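Local coordinates for protein phenylacetaldehyde dehydrogenase (Burkholderia cenocepacia, PDB 4O5H) that probably oxidises phenylacetaldehyde to phenylacetate with NAD+ as the electron acceptor, as a member of the aldehyde dehydrogenase family, at residues M98-D103 and Q225-P230; R140-W145 and R490-A495; T170-V175 and Q499-K504; V175-A180 and G202-L207. All coordinates share one frame; numbering follows the deposited sequence.

Contact 1 (M98-D103 and Q225-P230); sequences MLVLAD and QAAGFP. With EDO (1,2-ethanediol), chain H.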
loop_
_atom_site.group_PDB
_atom_site.type_symbol
_atom_site.label_atom_id
_atom_site.label_comp_id
_atom_site.label_asym_id
_atom_site.label_seq_id
_atom_site.Cartn_x
_atom_site.Cartn_y
_atom_site.Cartn_z
ATOM N N MET A 98 7.998 -14.473 21.201
ATOM C CA MET A 98 7.546 -13.082 21.341
ATOM C C MET A 98 7.097 -12.822 22.756
ATOM O O MET A 98 7.356 -11.739 23.289
ATOM C CB MET A 98 6.446 -12.777 20.336
ATOM C CG MET A 98 6.958 -12.783 18.897
ATOM S SD MET A 98 5.668 -12.376 17.703
ATOM C CE MET A 98 5.400 -10.682 18.109
ATOM N N LEU A 99 6.411 -13.782 23.389
ATOM C CA LEU A 99 5.960 -13.597 24.778
ATOM C C LEU A 99 7.114 -13.486 25.760
ATOM O O LEU A 99 7.091 -12.666 26.698
ATOM C CB LEU A 99 5.015 -14.734 25.207
ATOM C CG LEU A 99 3.680 -14.773 24.487
ATOM C CD1 LEU A 99 2.936 -16.069 24.811
ATOM C CD2 LEU A 99 2.834 -13.568 24.852
ATOM N N VAL A 100 8.137 -14.295 25.542
ATOM C CA VAL A 100 9.370 -14.221 26.313
ATOM C C VAL A 100 10.007 -12.843 26.154
ATOM O O VAL A 100 10.439 -12.246 27.122
ATOM C CB VAL A 100 10.372 -15.328 25.874
ATOM C CG1 VAL A 100 11.742 -15.111 26.515
ATOM C CG2 VAL A 100 9.839 -16.705 26.279
ATOM N N LEU A 101 10.054 -12.339 24.939
ATOM C CA LEU A 101 10.634 -11.033 24.701
ATOM C C LEU A 101 9.868 -9.921 25.413
ATOM O O LEU A 101 10.492 -9.042 26.035
ATOM C CB LEU A 101 10.721 -10.758 23.197
ATOM C CG LEU A 101 11.252 -9.382 22.760
ATOM C CD1 LEU A 101 12.658 -9.157 23.313
ATOM C CD2 LEU A 101 11.227 -9.305 21.247
ATOM N N ALA A 102 8.535 -9.978 25.389
ATOM C CA ALA A 102 7.762 -8.989 26.114
ATOM C C ALA A 102 8.077 -8.987 27.627
ATOM O O ALA A 102 8.195 -7.928 28.234
ATOM C CB ALA A 102 6.272 -9.200 25.889
ATOM N N ASP A 103 8.191 -10.171 28.220
ATOM C CA ASP A 103 8.585 -10.260 29.631
ATOM C C ASP A 103 9.993 -9.696 29.890
ATOM O O ASP A 103 10.211 -9.024 30.887
ATOM C CB ASP A 103 8.540 -11.708 30.096
ATOM C CG ASP A 103 7.126 -12.216 30.331
ATOM O OD1 ASP A 103 6.197 -11.400 30.541
ATOM O OD2 ASP A 103 6.973 -13.482 30.364
ATOM N N GLN A 225 18.092 -11.660 21.246
ATOM C CA GLN A 225 18.936 -12.838 21.310
ATOM C C GLN A 225 18.615 -13.614 22.557
ATOM O O GLN A 225 18.514 -14.842 22.519
ATOM C CB GLN A 225 20.430 -12.499 21.331
ATOM C CG GLN A 225 20.927 -11.881 20.075
ATOM C CD GLN A 225 22.456 -11.988 19.973
ATOM O OE1 GLN A 225 23.192 -11.745 20.950
ATOM N NE2 GLN A 225 22.927 -12.361 18.792
ATOM N N ALA A 226 18.447 -12.913 23.676
ATOM C CA ALA A 226 18.201 -13.614 24.937
ATOM C C ALA A 226 16.868 -14.374 24.904
ATOM O O ALA A 226 16.720 -15.403 25.558
ATOM C CB ALA A 226 18.259 -12.645 26.083
ATOM N N ALA A 227 15.903 -13.863 24.134
ATOM C CA ALA A 227 14.603 -14.502 24.014
ATOM C C ALA A 227 14.637 -15.783 23.175
ATOM O O ALA A 227 13.796 -16.628 23.335
ATOM C CB ALA A 227 13.549 -13.533 23.477
ATOM N N GLY A 228 15.663 -15.951 22.362
ATOM C CA GLY A 228 15.906 -17.173 21.634
ATOM C C GLY A 228 15.567 -17.100 20.149
ATOM O O GLY A 228 15.516 -18.108 19.486
ATOM N N PHE A 229 15.420 -15.902 19.583
ATOM C CA PHE A 229 15.148 -15.834 18.126
ATOM C C PHE A 229 16.330 -16.337 17.304
ATOM O O PHE A 229 17.441 -16.047 17.627
ATOM C CB PHE A 229 14.769 -14.431 17.718
ATOM C CG PHE A 229 13.385 -14.024 18.204
ATOM C CD1 PHE A 229 12.268 -14.308 17.442
ATOM C CD2 PHE A 229 13.215 -13.391 19.438
ATOM C CE1 PHE A 229 11.001 -13.961 17.880
ATOM C CE2 PHE A 229 11.949 -13.070 19.907
ATOM C CZ PHE A 229 10.844 -13.329 19.117
ATOM N N PRO A 230 16.072 -17.081 16.222
ATOM C CA PRO A 230 17.184 -17.581 15.431
ATOM C C PRO A 230 17.968 -16.427 14.825
ATOM O O PRO A 230 17.417 -15.360 14.543
ATOM C CB PRO A 230 16.485 -18.372 14.326
ATOM C CG PRO A 230 15.231 -18.868 14.948
ATOM C CD PRO A 230 14.812 -17.759 15.875
HETATM C C1 EDO H . 3.638 -13.753 31.311
HETATM O O1 EDO H . 4.132 -13.932 29.964
HETATM C C2 EDO H . 3.004 -12.369 31.566
HETATM O O2 EDO H . 3.680 -11.537 32.564
#

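Contact 2 (R140-W145 and R490-A495); sequences RYMAGW and RELGRA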
loop_
_atom_site.group_PDB
_atom_site.type_symbol
_atom_site.label_atom_id
_atom_site.label_comp_id
_atom_site.label_asym_id
_atom_site.label_seq_id
_atom_site.Cartn_x
_atom_site.Cartn_y
_atom_site.Cartn_z
ATOM N N ARG A 140 3.665 -8.395 23.112
ATOM C CA ARG A 140 2.723 -9.367 23.697
ATOM C C ARG A 140 1.430 -9.459 22.855
ATOM O O ARG A 140 0.953 -10.567 22.527
ATOM C CB ARG A 140 2.387 -9.004 25.163
ATOM C CG ARG A 140 1.438 -10.011 25.821
ATOM C CD ARG A 140 1.366 -9.810 27.311
ATOM N NE ARG A 140 2.642 -10.026 27.958
ATOM C CZ ARG A 140 3.315 -9.107 28.649
ATOM N NH1 ARG A 140 2.864 -7.874 28.802
ATOM N NH2 ARG A 140 4.488 -9.416 29.213
ATOM N N TYR A 141 0.869 -8.289 22.514
ATOM C CA TYR A 141 -0.368 -8.234 21.709
ATOM C C TYR A 141 -0.156 -8.975 20.379
ATOM O O TYR A 141 -0.934 -9.874 20.004
ATOM C CB TYR A 141 -0.795 -6.793 21.502
ATOM C CG TYR A 141 -1.945 -6.606 20.531
ATOM C CD1 TYR A 141 -3.243 -6.718 20.943
ATOM C CD2 TYR A 141 -1.702 -6.410 19.173
ATOM C CE1 TYR A 141 -4.294 -6.585 20.045
ATOM C CE2 TYR A 141 -2.739 -6.304 18.262
ATOM C CZ TYR A 141 -4.038 -6.372 18.718
ATOM O OH TYR A 141 -5.082 -6.273 17.800
ATOM N N MET A 142 0.939 -8.653 19.679
ATOM C CA MET A 142 1.210 -9.285 18.390
ATOM C C MET A 142 1.551 -10.773 18.504
ATOM O O MET A 142 1.257 -11.541 17.607
ATOM C CB MET A 142 2.334 -8.516 17.658
ATOM C CG MET A 142 1.986 -7.053 17.334
ATOM S SD MET A 142 0.618 -6.927 16.173
ATOM C CE MET A 142 0.217 -5.194 16.386
ATOM N N ALA A 143 2.187 -11.166 19.600
ATOM C CA ALA A 143 2.425 -12.564 19.867
ATOM C C ALA A 143 1.144 -13.378 19.730
ATOM O O ALA A 143 1.125 -14.481 19.139
ATOM C CB ALA A 143 3.008 -12.785 21.254
ATOM N N GLY A 144 0.077 -12.831 20.239
ATOM C CA GLY A 144 -1.205 -13.516 20.180
ATOM C C GLY A 144 -1.757 -13.619 18.764
ATOM O O GLY A 144 -2.570 -14.508 18.512
ATOM N N TRP A 145 -1.358 -12.714 17.841
ATOM C CA TRP A 145 -1.757 -12.861 16.450
ATOM C C TRP A 145 -1.020 -13.980 15.732
ATOM O O TRP A 145 -1.547 -14.493 14.734
ATOM C CB TRP A 145 -1.597 -11.563 15.617
ATOM C CG TRP A 145 -2.752 -10.618 15.802
ATOM C CD1 TRP A 145 -2.708 -9.405 16.320
ATOM C CD2 TRP A 145 -4.132 -10.869 15.485
ATOM N NE1 TRP A 145 -3.966 -8.825 16.343
ATOM C CE2 TRP A 145 -4.856 -9.709 15.817
ATOM C CE3 TRP A 145 -4.796 -11.926 14.895
ATOM C CZ2 TRP A 145 -6.227 -9.618 15.671
ATOM C CZ3 TRP A 145 -6.143 -11.864 14.770
ATOM C CH2 TRP A 145 -6.854 -10.704 15.127
ATOM N N ARG A 490 -1.107 1.183 7.753
ATOM C CA ARG A 490 -1.481 1.274 9.159
ATOM C C ARG A 490 -0.522 0.504 10.059
ATOM O O ARG A 490 0.031 -0.561 9.667
ATOM C CB ARG A 490 -2.888 0.784 9.359
ATOM C CG ARG A 490 -3.960 1.623 8.685
ATOM C CD ARG A 490 -4.045 3.047 9.257
ATOM N NE ARG A 490 -5.062 3.901 8.643
ATOM C CZ ARG A 490 -4.855 4.776 7.645
ATOM N NH1 ARG A 490 -3.657 4.954 7.094
ATOM N NH2 ARG A 490 -5.861 5.493 7.181
ATOM N N GLU A 491 -0.242 1.097 11.225
ATOM C CA GLU A 491 0.466 0.430 12.297
ATOM C C GLU A 491 -0.559 -0.100 13.263
ATOM O O GLU A 491 -1.629 0.457 13.365
ATOM C CB GLU A 491 1.332 1.419 13.069
ATOM C CG GLU A 491 2.425 2.155 12.275
ATOM C CD GLU A 491 3.717 1.384 12.146
ATOM O OE1 GLU A 491 3.672 0.124 12.113
ATOM O OE2 GLU A 491 4.780 2.054 12.038
ATOM N N LEU A 492 -0.198 -1.150 14.009
ATOM C CA LEU A 492 -0.994 -1.694 15.128
ATOM C C LEU A 492 -2.287 -2.371 14.709
ATOM O O LEU A 492 -2.732 -2.290 13.575
ATOM C CB LEU A 492 -1.244 -0.621 16.186
ATOM C CG LEU A 492 0.012 0.068 16.737
ATOM C CD1 LEU A 492 -0.376 1.150 17.739
ATOM C CD2 LEU A 492 0.890 -0.950 17.436
ATOM N N GLY A 493 -2.883 -3.075 15.664
ATOM C CA GLY A 493 -4.151 -3.753 15.443
ATOM C C GLY A 493 -4.073 -4.954 14.543
ATOM O O GLY A 493 -2.995 -5.395 14.115
ATOM N N ARG A 494 -5.241 -5.484 14.234
ATOM C CA ARG A 494 -5.365 -6.504 13.209
ATOM C C ARG A 494 -4.862 -5.994 11.864
ATOM O O ARG A 494 -4.295 -6.763 11.072
ATOM C CB ARG A 494 -6.834 -6.920 13.077
ATOM C CG ARG A 494 -7.052 -8.091 12.165
ATOM C CD ARG A 494 -8.332 -8.790 12.572
ATOM N NE ARG A 494 -9.445 -7.858 12.529
ATOM C CZ ARG A 494 -10.119 -7.571 11.421
ATOM N NH1 ARG A 494 -9.785 -8.140 10.259
ATOM N NH2 ARG A 494 -11.153 -6.722 11.461
ATOM N N ALA A 495 -5.056 -4.715 11.595
ATOM C CA ALA A 495 -4.666 -4.148 10.288
ATOM C C ALA A 495 -3.197 -4.378 9.968
ATOM O O ALA A 495 -2.845 -4.757 8.845
ATOM C CB ALA A 495 -5.010 -2.675 10.220
#

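Contact 3 (T170-V175 and Q499-K504); sequences TRKEPV and QYTESK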
loop_
_atom_site.group_PDB
_atom_site.type_symbol
_atom_site.label_atom_id
_atom_site.label_comp_id
_atom_site.label_asym_id
_atom_site.label_seq_id
_atom_site.Cartn_x
_atom_site.Cartn_y
_atom_site.Cartn_z
ATOM N N THR A 170 -7.811 -18.717 0.252
ATOM C CA THR A 170 -6.682 -17.824 0.345
ATOM C C THR A 170 -5.777 -18.248 1.504
ATOM O O THR A 170 -6.248 -18.789 2.537
ATOM C CB THR A 170 -7.080 -16.338 0.499
ATOM O OG1 THR A 170 -7.782 -16.164 1.726
ATOM C CG2 THR A 170 -7.955 -15.891 -0.663
ATOM N N ARG A 171 -4.485 -18.055 1.301
ATOM C CA ARG A 171 -3.438 -18.247 2.306
ATOM C C ARG A 171 -2.811 -16.949 2.578
ATOM O O ARG A 171 -2.613 -16.137 1.652
ATOM C CB ARG A 171 -2.270 -19.020 1.749
ATOM C CG ARG A 171 -2.504 -20.451 1.517
ATOM C CD ARG A 171 -1.385 -21.107 0.700
ATOM N NE ARG A 171 -0.034 -20.863 1.164
ATOM C CZ ARG A 171 0.586 -21.500 2.146
ATOM N NH1 ARG A 171 0.009 -22.491 2.817
ATOM N NH2 ARG A 171 1.810 -21.145 2.450
ATOM N N LYS A 172 -2.451 -16.705 3.826
ATOM C CA LYS A 172 -1.741 -15.494 4.133
ATOM C C LYS A 172 -0.302 -15.893 4.395
ATOM O O LYS A 172 -0.054 -16.719 5.254
ATOM C CB LYS A 172 -2.414 -14.754 5.287
ATOM C CG LYS A 172 -3.724 -14.144 4.867
ATOM C CD LYS A 172 -4.265 -13.216 5.929
ATOM C CE LYS A 172 -5.607 -12.641 5.491
ATOM N NZ LYS A 172 -6.245 -12.019 6.701
ATOM N N GLU A 173 0.616 -15.436 3.557
ATOM C CA GLU A 173 2.005 -15.807 3.712
ATOM C C GLU A 173 2.742 -14.594 4.241
ATOM O O GLU A 173 2.298 -13.475 4.035
ATOM C CB GLU A 173 2.554 -16.235 2.367
ATOM C CG GLU A 173 1.762 -17.430 1.807
ATOM C CD GLU A 173 2.341 -17.984 0.519
ATOM O OE1 GLU A 173 3.082 -17.255 -0.165
ATOM O OE2 GLU A 173 2.018 -19.160 0.196
ATOM N N PRO A 174 3.833 -14.798 4.961
ATOM C CA PRO A 174 4.615 -13.613 5.350
ATOM C C PRO A 174 5.069 -12.840 4.107
ATOM O O PRO A 174 5.404 -13.445 3.096
ATOM C CB PRO A 174 5.835 -14.184 6.079
ATOM C CG PRO A 174 5.772 -15.653 5.923
ATOM C CD PRO A 174 4.449 -16.049 5.371
ATOM N N VAL A 175 5.085 -11.521 4.190
ATOM C CA VAL A 175 5.497 -10.746 3.020
ATOM C C VAL A 175 6.942 -11.080 2.664
ATOM O O VAL A 175 7.309 -11.030 1.499
ATOM C CB VAL A 175 5.181 -9.254 3.169
ATOM C CG1 VAL A 175 6.035 -8.578 4.244
ATOM C CG2 VAL A 175 5.297 -8.550 1.835
ATOM N N GLN A 499 -1.065 -6.329 6.820
ATOM C CA GLN A 499 -0.101 -5.619 5.988
ATOM C C GLN A 499 1.313 -6.191 6.000
ATOM O O GLN A 499 2.157 -5.735 5.243
ATOM C CB GLN A 499 -0.109 -4.134 6.368
ATOM C CG GLN A 499 -1.490 -3.516 6.055
ATOM C CD GLN A 499 -1.559 -1.998 6.270
ATOM O OE1 GLN A 499 -0.517 -1.328 6.306
ATOM N NE2 GLN A 499 -2.785 -1.465 6.416
ATOM N N TYR A 500 1.587 -7.154 6.872
ATOM C CA TYR A 500 2.867 -7.892 6.836
ATOM C C TYR A 500 2.688 -9.286 6.211
ATOM O O TYR A 500 3.591 -10.123 6.265
ATOM C CB TYR A 500 3.465 -8.012 8.230
ATOM C CG TYR A 500 4.222 -6.779 8.681
ATOM C CD1 TYR A 500 3.556 -5.613 9.029
ATOM C CD2 TYR A 500 5.595 -6.793 8.779
ATOM C CE1 TYR A 500 4.247 -4.471 9.440
ATOM C CE2 TYR A 500 6.303 -5.662 9.211
ATOM C CZ TYR A 500 5.609 -4.501 9.532
ATOM O OH TYR A 500 6.320 -3.397 9.946
ATOM N N THR A 501 1.504 -9.531 5.636
ATOM C CA THR A 501 1.264 -10.724 4.878
ATOM C C THR A 501 0.975 -10.398 3.415
ATOM O O THR A 501 0.638 -9.279 3.079
ATOM C CB THR A 501 0.087 -11.541 5.409
ATOM O OG1 THR A 501 -1.122 -10.824 5.225
ATOM C CG2 THR A 501 0.280 -11.905 6.853
ATOM N N GLU A 502 1.175 -11.411 2.567
ATOM C CA GLU A 502 0.874 -11.361 1.154
ATOM C C GLU A 502 -0.136 -12.489 0.906
ATOM O O GLU A 502 0.057 -13.613 1.351
ATOM C CB GLU A 502 2.156 -11.574 0.345
ATOM C CG GLU A 502 2.006 -11.351 -1.162
ATOM C CD GLU A 502 2.073 -9.922 -1.600
ATOM O OE1 GLU A 502 2.739 -9.121 -0.911
ATOM O OE2 GLU A 502 1.537 -9.603 -2.693
ATOM N N SER A 503 -1.257 -12.158 0.268
ATOM C CA SER A 503 -2.338 -13.099 0.096
ATOM C C SER A 503 -2.093 -13.933 -1.166
ATOM O O SER A 503 -1.739 -13.396 -2.228
ATOM C CB SER A 503 -3.654 -12.332 -0.021
ATOM O OG SER A 503 -4.770 -13.192 -0.053
ATOM N N LYS A 504 -2.233 -15.239 -1.054
ATOM C CA LYS A 504 -2.155 -16.149 -2.187
ATOM C C LYS A 504 -3.511 -16.814 -2.345
ATOM O O LYS A 504 -3.961 -17.523 -1.433
ATOM C CB LYS A 504 -1.055 -17.202 -1.974
ATOM C CG LYS A 504 -1.001 -18.311 -3.039
ATOM C CD LYS A 504 0.051 -19.367 -2.748
ATOM C CE LYS A 504 1.444 -18.865 -3.035
ATOM N NZ LYS A 504 2.487 -19.779 -2.452
HETATM O O HOH W 1 5.219 -17.948 -1.758
HETATM O O HOH W 2 5.690 -10.564 -0.930
#

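Contact 4 (V175-A180 and G202-L207); sequences VGVVGA and GCTVVL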
loop_
_atom_site.group_PDB
_atom_site.type_symbol
_atom_site.label_atom_id
_atom_site.label_comp_id
_atom_site.label_asym_id
_atom_site.label_seq_id
_atom_site.Cartn_x
_atom_site.Cartn_y
_atom_site.Cartn_z
ATOM N N VAL A 175 5.085 -11.521 4.190
ATOM C CA VAL A 175 5.497 -10.746 3.020
ATOM C C VAL A 175 6.942 -11.080 2.664
ATOM O O VAL A 175 7.309 -11.030 1.499
ATOM C CB VAL A 175 5.181 -9.254 3.169
ATOM C CG1 VAL A 175 6.035 -8.578 4.244
ATOM C CG2 VAL A 175 5.297 -8.550 1.835
ATOM N N GLY A 176 7.754 -11.404 3.688
ATOM C CA GLY A 176 9.142 -11.789 3.490
ATOM C C GLY A 176 10.139 -11.046 4.360
ATOM O O GLY A 176 10.003 -11.011 5.575
ATOM N N VAL A 177 11.128 -10.441 3.727
ATOM C CA VAL A 177 12.134 -9.668 4.415
ATOM C C VAL A 177 11.679 -8.198 4.482
ATOM O O VAL A 177 11.359 -7.577 3.462
ATOM C CB VAL A 177 13.473 -9.769 3.674
ATOM C CG1 VAL A 177 14.510 -8.886 4.309
ATOM C CG2 VAL A 177 13.971 -11.222 3.649
ATOM N N VAL A 178 11.672 -7.638 5.674
ATOM C CA VAL A 178 11.195 -6.284 5.897
ATOM C C VAL A 178 12.353 -5.389 6.264
ATOM O O VAL A 178 13.092 -5.667 7.226
ATOM C CB VAL A 178 10.159 -6.264 7.027
ATOM C CG1 VAL A 178 9.668 -4.852 7.308
ATOM C CG2 VAL A 178 8.977 -7.171 6.686
ATOM N N GLY A 179 12.521 -4.309 5.521
ATOM C CA GLY A 179 13.384 -3.226 5.933
ATOM C C GLY A 179 12.568 -2.182 6.720
ATOM O O GLY A 179 11.511 -1.709 6.255
ATOM N N ALA A 180 13.011 -1.864 7.919
ATOM C CA ALA A 180 12.290 -0.934 8.794
ATOM C C ALA A 180 13.191 0.231 9.181
ATOM O O ALA A 180 14.298 0.019 9.707
ATOM C CB ALA A 180 11.831 -1.655 10.046
ATOM N N GLY A 202 5.964 -14.153 10.651
ATOM C CA GLY A 202 7.022 -15.023 10.101
ATOM C C GLY A 202 7.974 -14.305 9.158
ATOM O O GLY A 202 8.779 -14.936 8.487
ATOM N N CYS A 203 7.907 -12.984 9.120
ATOM C CA CYS A 203 8.892 -12.203 8.355
ATOM C C CYS A 203 10.281 -12.207 9.066
ATOM O O CYS A 203 10.377 -12.628 10.239
ATOM C CB CYS A 203 8.410 -10.768 8.223
ATOM S SG CYS A 203 6.875 -10.561 7.275
ATOM N N THR A 204 11.293 -11.695 8.380
ATOM C CA THR A 204 12.558 -11.328 9.007
ATOM C C THR A 204 12.775 -9.858 8.757
ATOM O O THR A 204 12.059 -9.262 7.937
ATOM C CB THR A 204 13.763 -12.164 8.477
ATOM O OG1 THR A 204 13.928 -11.956 7.076
ATOM C CG2 THR A 204 13.525 -13.608 8.748
ATOM N N VAL A 205 13.710 -9.237 9.478
ATOM C CA VAL A 205 13.762 -7.790 9.562
ATOM C C VAL A 205 15.182 -7.272 9.588
ATOM O O VAL A 205 16.026 -7.807 10.301
ATOM C CB VAL A 205 13.139 -7.272 10.890
ATOM C CG1 VAL A 205 13.002 -5.748 10.889
ATOM C CG2 VAL A 205 11.761 -7.816 11.114
ATOM N N VAL A 206 15.438 -6.220 8.817
ATOM C CA VAL A 206 16.585 -5.367 9.003
ATOM C C VAL A 206 16.065 -4.021 9.535
ATOM O O VAL A 206 15.340 -3.306 8.839
ATOM C CB VAL A 206 17.370 -5.156 7.709
ATOM C CG1 VAL A 206 18.581 -4.273 7.957
ATOM C CG2 VAL A 206 17.793 -6.498 7.123
ATOM N N LEU A 207 16.472 -3.678 10.749
ATOM C CA LEU A 207 16.070 -2.427 11.392
ATOM C C LEU A 207 17.188 -1.387 11.335
ATOM O O LEU A 207 18.341 -1.703 11.641
ATOM C CB LEU A 207 15.745 -2.662 12.867
ATOM C CG LEU A 207 15.299 -1.392 13.622
ATOM C CD1 LEU A 207 13.913 -0.958 13.170
ATOM C CD2 LEU A 207 15.304 -1.596 15.111
#

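Contact 1 (M98-D103 and Q225-P230)
Where the helix carrying Leu-101 passes the end of the helix carrying Ala-227, the backbones come close, with the CA atoms of these two residues 5.3 Å apart. The small side chain of Ala-227 faces the other helix, consistent with so near an approach. CB of Ala-227 touches CB of Leu-101 at 4.0 Å and CG1 of Val-100 at 3.9 Å. The valine branch in question is the one anti to its own backbone N (chi1 171°), and it also rests on CA of Ala-227. Helix 215-227 stops here in a Schellman motif: Gly-228, with phi 105°, takes the positive-phi position that glycine readily fills, and its N bonds back to O of Gln-225. The chain thereby turns and brings Phe-229 alongside the helix it has just left. The phenyl ring reaches helix 91-107 with its far end. CG of Met-98 lies in the ring plane at the edge, 3.9 Å from CZ of Phe-229, while the side chains of Leu-101 and Phe-229 run at about a right angle to each other, with CD2 of Leu-101 4.1 Å from CE2 of Phe-229. Leu-199 of helix 187-201 touches both Met-98 and Phe-229, which carries the apolar layer on to a third helix.

Contact 2 (R140-W145 and R490-A495)
Helix 124-145, at residues 141-145, meets the segment 492-494 at helix 493-499, and three side chains of the long helix, Tyr-141, Met-142 and Trp-145, reach across to Leu-492, Gly-493 and Arg-494. With the CA atoms of Met-142 and Gly-493 8.2 Å apart, side chains have to span the gap. Tyr-141 and Trp-145, one helical turn apart, act as a pair: NE1 of Trp-145 donates to OH of Tyr-141 over 3.1 Å, nearly straight at 162° and in the indole plane. This bond helps to orient the phenol, whose OH in Tyr-141 lies 3.6 Å from CA of Gly-493. Leu-492 and Gly-493 both have positive phi, which at Gly-493 favours glycine. The six-membered part of the indole lies against the aliphatic stem of Arg-494, CH2 of Trp-145 being 3.5 Å from CD of Arg-494, with ring and guanidinium planes 57° apart. Deeper in, Met-142 bends at chi2 (-64°) and brings its terminal CE within 3.8 Å of N of Gly-493 and 3.9 Å of CA of Leu-492. Beyond the indole, NH2 of Arg-494 makes a weak hydrogen bond to Ser-152 of the second subunit.

Contact 3 (T170-V175 and Q499-K504)
The carboxylate of Glu-173 takes NZ of Lys-504 from the facing strand on the syn lone pair of OE2, NZ of Lys-504 lying 2.8 Å from OE2 of Glu-173. The same carboxylate lies at the edge of the Arg-171 guanidinium, in its plane. Arg-171 grips side-on: NE, 2.8 Å from OE2 of Glu-173, meets its anti lone pair, and NH2 comes in to that oxygen tilted from the carboxylate plane. Three donors thus hold one oxygen, while OE1 receives a water, and the carboxylate probably offsets the like charges of Arg-171 and Lys-504. The arginine and lysine run side by side.

Beneath the network, an antiparallel ladder pairs Arg-171 with Lys-504 and Glu-173 with Glu-502 as hydrogen-bonded pairs; N of Glu-173 donates to O of Glu-502 over 2.9 Å at 173°. On the other face the Lys-172 chain slants past Thr-501, whose OG1 is hydrogen-bonded to O of Asp-498; NZ of Lys-172 forms a salt bridge with Asp-498. Past Pro-174, N of Val-175 reaches O of Tyr-500 from above the carbonyl plane. Lys-504 NZ also bonds Ile-461 and Val-458 backbone oxygens of the second subunit, and Glu-502 forms salt bridges with Arg-279 of its own chain and with Arg-490 of the second subunit. Strand 501-509 thus lies at the dimer interface along strand 166-181, while Tyr-500 packs on helix 187-201.

Contact 4 (V175-A180 and G202-L207)
Backbone hydrogen bonds join strand residues 177-180, with Gly-176 before them, to 204-207 in parallel register, the strand directions differing by 21°. The ladder alternates: N of Thr-204 gives to O of Gly-176, N of Val-178 to O of Thr-204 (2.8 Å), N of Val-206 to O of Val-178 (2.9 Å) and N of Ala-180 to O of Val-206, the last nearly straight at 171°. The bond at the entry to the ladder is the longest, 3.2 Å from N of Thr-204 to O of Gly-176. CA-H...O contacts supplement these bonds, among them CA of Val-205 at 3.2 Å from O of Val-178.

This is the strand pair of a beta-alpha-beta unit: strand 166-181 leads through helix 187-201 to strand 204-208. The helix ends at Gly-202, whose positive phi closes a Schellman motif just before the second strand begins.

On the face of Val-178, Ala-180, Val-205 and Leu-207, helix 187-201 packs on Ala-180, on Val-205 through Ala-198 and on Leu-207 through Ala-191, and Tyr-500 touches Val-178. CD1 of Leu-207 reaches toward the neighbouring strand, 3.8 Å from CB of Ala-180. At the strand entry, SG of Cys-203 lies 3.7 Å from CG1 of Val-175, and CB of Cys-203 is 4.0 Å from CG2 of Val-178.

The face of Val-177, Thr-204 and Val-206 packs against helix 67-82. A polar group is buried here: OG1 of Thr-204, in the position between its backbone N and carbonyl carbon (chi1 61°), touches CG2 of Val-177 at 3.5 Å and hydrogen-bonds O of Ala-77.

Overall arrangement
Contacts 3 and 4 share strand 166-181 and Val-175, their centres about 13 Å apart: one half of the strand pairs antiparallel with 501-509, the other parallel with 204-208 in the same sheet. Contacts 1 and 2, centres about 17 Å apart, belong to the helical layers and touch through a salt bridge between Asp-103 and Arg-140. Contacts 2 and 3, on helix 493-499 and the following strand, touch through a probable hydrogen bond from Arg-490 to Gln-499, and both reach the second subunit. Along the chain, contact 4 is nested inside the loops closed by the other three, which cross one another. The C-terminal segments are thereby tied to early helices and to the sheet containing strand 166-181.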